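Local coordinates for uncharacterized protein (Methanothermobacter thermautotrophicus, PDB 1IHN) that is of unknown function and belongs to the DUF498/DUF598 family, with a tertiary fold described as novel, at residues 19-27 against 104-112. Residues are numbered along the deposited sequence; the frame is centred on the assembly and turned at random.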
loop_
_atom_site.group_PDB
_atom_site.type_symbol
_atom_site.label_atom_id
_atom_site.label_comp_id
_atom_site.label_asym_id
_atom_site.label_seq_id
_atom_site.Cartn_x
_atom_site.Cartn_y
_atom_site.Cartn_z
ATOM N N TYR A 19 11.745 -2.710 3.747
ATOM C CA TYR A 19 11.592 -1.433 3.062
ATOM C C TYR A 19 11.327 -0.385 4.128
ATOM O O TYR A 19 10.404 -0.526 4.927
ATOM C CB TYR A 19 10.428 -1.482 2.068
ATOM C CG TYR A 19 10.670 -2.428 0.913
ATOM C CD1 TYR A 19 10.357 -3.782 1.017
ATOM C CD2 TYR A 19 11.245 -1.970 -0.279
ATOM C CE1 TYR A 19 10.608 -4.659 -0.029
ATOM C CE2 TYR A 19 11.501 -2.842 -1.332
ATOM C CZ TYR A 19 11.180 -4.184 -1.202
ATOM O OH TYR A 19 11.427 -5.050 -2.243
ATOM N N ARG A 20 12.147 0.656 4.156
ATOM C CA ARG A 20 11.987 1.708 5.150
ATOM C C ARG A 20 11.398 2.973 4.542
ATOM O O ARG A 20 11.514 4.061 5.100
ATOM C CB ARG A 20 13.332 2.009 5.812
ATOM C CG ARG A 20 13.920 0.826 6.573
ATOM C CD ARG A 20 15.244 1.194 7.219
ATOM N NE ARG A 20 15.815 0.089 7.982
ATOM C CZ ARG A 20 17.003 0.128 8.581
ATOM N NH1 ARG A 20 17.754 1.221 8.505
ATOM N NH2 ARG A 20 17.443 -0.925 9.255
ATOM N N SER A 21 10.768 2.814 3.386
ATOM C CA SER A 21 10.128 3.919 2.692
ATOM C C SER A 21 8.797 3.386 2.178
ATOM O O SER A 21 8.583 2.176 2.170
ATOM C CB SER A 21 11.007 4.389 1.532
ATOM O OG SER A 21 11.348 3.302 0.688
ATOM N N ASP A 22 7.897 4.273 1.763
ATOM C CA ASP A 22 6.596 3.838 1.257
ATOM C C ASP A 22 6.746 3.024 -0.023
ATOM O O ASP A 22 7.553 3.356 -0.886
ATOM C CB ASP A 22 5.698 5.044 0.999
ATOM C CG ASP A 22 5.193 5.678 2.280
ATOM O OD1 ASP A 22 5.737 5.362 3.358
ATOM O OD2 ASP A 22 4.257 6.502 2.203
ATOM N N ILE A 23 5.958 1.961 -0.150
ATOM C CA ILE A 23 6.047 1.116 -1.329
ATOM C C ILE A 23 4.713 0.720 -1.924
ATOM O O ILE A 23 3.659 0.815 -1.286
ATOM C CB ILE A 23 6.813 -0.203 -1.033
ATOM C CG1 ILE A 23 6.079 -0.998 0.051
ATOM C CG2 ILE A 23 8.247 0.105 -0.590
ATOM C CD1 ILE A 23 6.630 -2.406 0.286
ATOM N N VAL A 24 4.791 0.266 -3.166
ATOM C CA VAL A 24 3.645 -0.215 -3.913
ATOM C C VAL A 24 3.924 -1.695 -4.195
ATOM O O VAL A 24 4.965 -2.039 -4.766
ATOM C CB VAL A 24 3.506 0.508 -5.271
ATOM C CG1 VAL A 24 2.378 -0.124 -6.087
ATOM C CG2 VAL A 24 3.247 1.995 -5.050
ATOM N N VAL A 25 3.015 -2.566 -3.770
ATOM C CA VAL A 25 3.164 -3.991 -4.029
ATOM C C VAL A 25 2.228 -4.334 -5.195
ATOM O O VAL A 25 1.007 -4.191 -5.100
ATOM C CB VAL A 25 2.809 -4.835 -2.781
ATOM C CG1 VAL A 25 2.951 -6.315 -3.093
ATOM C CG2 VAL A 25 3.739 -4.468 -1.633
ATOM N N HIS A 26 2.823 -4.765 -6.301
ATOM C CA HIS A 26 2.084 -5.112 -7.505
ATOM C C HIS A 26 1.491 -6.526 -7.446
ATOM O O HIS A 26 1.927 -7.365 -6.658
ATOM C CB HIS A 26 3.018 -4.952 -8.706
ATOM C CG HIS A 26 3.546 -3.558 -8.862
ATOM N ND1 HIS A 26 2.896 -2.593 -9.601
ATOM C CD2 HIS A 26 4.612 -2.940 -8.297
ATOM C CE1 HIS A 26 3.533 -1.443 -9.482
ATOM N NE2 HIS A 26 4.579 -1.625 -8.694
ATOM N N VAL A 27 0.491 -6.775 -8.283
ATOM C CA VAL A 27 -0.182 -8.068 -8.325
ATOM C C VAL A 27 0.768 -9.253 -8.473
ATOM O O VAL A 27 0.549 -10.305 -7.877
ATOM C CB VAL A 27 -1.213 -8.101 -9.475
ATOM C CG1 VAL A 27 -1.710 -9.522 -9.706
ATOM C CG2 VAL A 27 -2.383 -7.186 -9.138
ATOM N N ARG A 104 -5.783 -11.921 -6.526
ATOM C CA ARG A 104 -4.905 -10.972 -7.215
ATOM C C ARG A 104 -4.969 -9.719 -6.352
ATOM O O ARG A 104 -5.882 -8.903 -6.496
ATOM C CB ARG A 104 -5.429 -10.638 -8.617
ATOM C CG ARG A 104 -5.248 -11.731 -9.653
ATOM C CD ARG A 104 -5.880 -11.341 -10.990
ATOM N NE ARG A 104 -5.147 -10.295 -11.705
ATOM C CZ ARG A 104 -3.960 -10.466 -12.283
ATOM N NH1 ARG A 104 -3.353 -11.644 -12.231
ATOM N NH2 ARG A 104 -3.385 -9.463 -12.931
ATOM N N VAL A 105 -4.010 -9.580 -5.444
ATOM C CA VAL A 105 -3.982 -8.436 -4.542
ATOM C C VAL A 105 -2.801 -7.512 -4.799
ATOM O O VAL A 105 -1.716 -7.951 -5.169
ATOM C CB VAL A 105 -3.919 -8.895 -3.067
ATOM C CG1 VAL A 105 -4.198 -7.717 -2.137
ATOM C CG2 VAL A 105 -4.906 -10.017 -2.830
ATOM N N ALA A 106 -3.034 -6.221 -4.596
ATOM C CA ALA A 106 -2.015 -5.202 -4.765
ATOM C C ALA A 106 -2.157 -4.268 -3.571
ATOM O O ALA A 106 -3.223 -4.193 -2.959
ATOM C CB ALA A 106 -2.238 -4.445 -6.062
ATOM N N ALA A 107 -1.090 -3.558 -3.234
ATOM C CA ALA A 107 -1.152 -2.654 -2.099
ATOM C C ALA A 107 -0.214 -1.466 -2.193
ATOM O O ALA A 107 0.765 -1.475 -2.939
ATOM C CB ALA A 107 -0.869 -3.427 -0.806
ATOM N N ILE A 108 -0.555 -0.429 -1.440
ATOM C CA ILE A 108 0.252 0.773 -1.338
ATOM C C ILE A 108 0.372 0.912 0.171
ATOM O O ILE A 108 -0.629 1.064 0.872
ATOM C CB ILE A 108 -0.451 2.018 -1.924
ATOM C CG1 ILE A 108 -0.711 1.819 -3.420
ATOM C CG2 ILE A 108 0.414 3.246 -1.683
ATOM C CD1 ILE A 108 -1.290 3.033 -4.130
ATOM N N ILE A 109 1.602 0.832 0.662
ATOM C CA ILE A 109 1.874 0.900 2.085
ATOM C C ILE A 109 2.610 2.158 2.516
ATOM O O ILE A 109 3.612 2.541 1.914
ATOM C CB ILE A 109 2.727 -0.310 2.528
ATOM C CG1 ILE A 109 2.033 -1.620 2.133
ATOM C CG2 ILE A 109 3.009 -0.226 4.025
ATOM C CD1 ILE A 109 0.749 -1.912 2.886
ATOM N N HIS A 110 2.103 2.784 3.573
ATOM C CA HIS A 110 2.713 3.979 4.149
ATOM C C HIS A 110 3.365 3.476 5.438
ATOM O O HIS A 110 2.677 2.959 6.323
ATOM C CB HIS A 110 1.632 5.021 4.452
ATOM C CG HIS A 110 2.157 6.299 5.031
ATOM N ND1 HIS A 110 3.182 7.015 4.455
ATOM C CD2 HIS A 110 1.757 7.015 6.111
ATOM C CE1 HIS A 110 3.392 8.119 5.151
ATOM N NE2 HIS A 110 2.542 8.143 6.160
ATOM N N VAL A 111 4.684 3.614 5.544
ATOM C CA VAL A 111 5.399 3.121 6.722
ATOM C C VAL A 111 5.459 4.017 7.959
ATOM O O VAL A 111 5.858 3.559 9.026
ATOM C CB VAL A 111 6.846 2.713 6.361
ATOM C CG1 VAL A 111 6.821 1.485 5.469
ATOM C CG2 VAL A 111 7.563 3.870 5.668
ATOM N N THR A 112 5.074 5.283 7.826
ATOM C CA THR A 112 5.095 6.201 8.964
ATOM C C THR A 112 3.684 6.689 9.271
ATOM O O THR A 112 2.706 6.124 8.783
ATOM C CB THR A 112 5.992 7.429 8.686
ATOM O OG1 THR A 112 5.512 8.122 7.527
ATOM C CG2 THR A 112 7.431 7.003 8.454
HETATM O O HOH W 1 0.544 -9.187 -4.952
HETATM O O HOH W 2 -1.665 -11.077 -6.084
#
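Asp-22 spends both carboxylate oxygens on His-110 and Val-111. Its OD2 accepts the ring N-H of His-110 on the syn lone pair, ND1 to OD2 2.5 Å and 168° at the hydrogen; the oxygen lies almost in the imidazole plane, although carboxylate and ring stand 89° apart. OD1 takes the backbone N of Val-111 at 3.0 Å, approached from above the carboxylate plane. With CG anti to the carbonyl carbon, the acid swings across to this strand end, where a salt bridge from Arg-34 to OD2 probably stabilises its negative charge. With an alanine in its place, the ring of His-110 is likely to be freer to turn, and the guanidinium of Arg-34 would probably lose this counter-charge. Next to the Asp-22/His-110 pair, four backbone bonds pair Ile-23 with Ile-109 and Val-25 with Ala-107, the shortest running from Val-25 N to Ala-107 O at 2.6 Å. An angle of 174° between strands 23-25 and 105-109 identifies an antiparallel ladder, and it joins the 23-25/31-33 hairpin to the central strand of a mixed five-stranded sheet. Past Val-25 the ladder opens, and one water bridges His-26 O and Val-105 O while another links Val-27 O to Val-105 N. Val-24 and Ile-108 meet on the face covered by helix 52-58, CG2 to CG1 4.3 Å; Val-25 and Ile-109 face helix 88-100 and strand 11-14. At the far end Val-27 CG1 sits over the centre of the Arg-104 guanidinium, 3.5 Å from CZ, while NE and NH2 of that group bond to the carbonyls of Lys-61 and Glu-60.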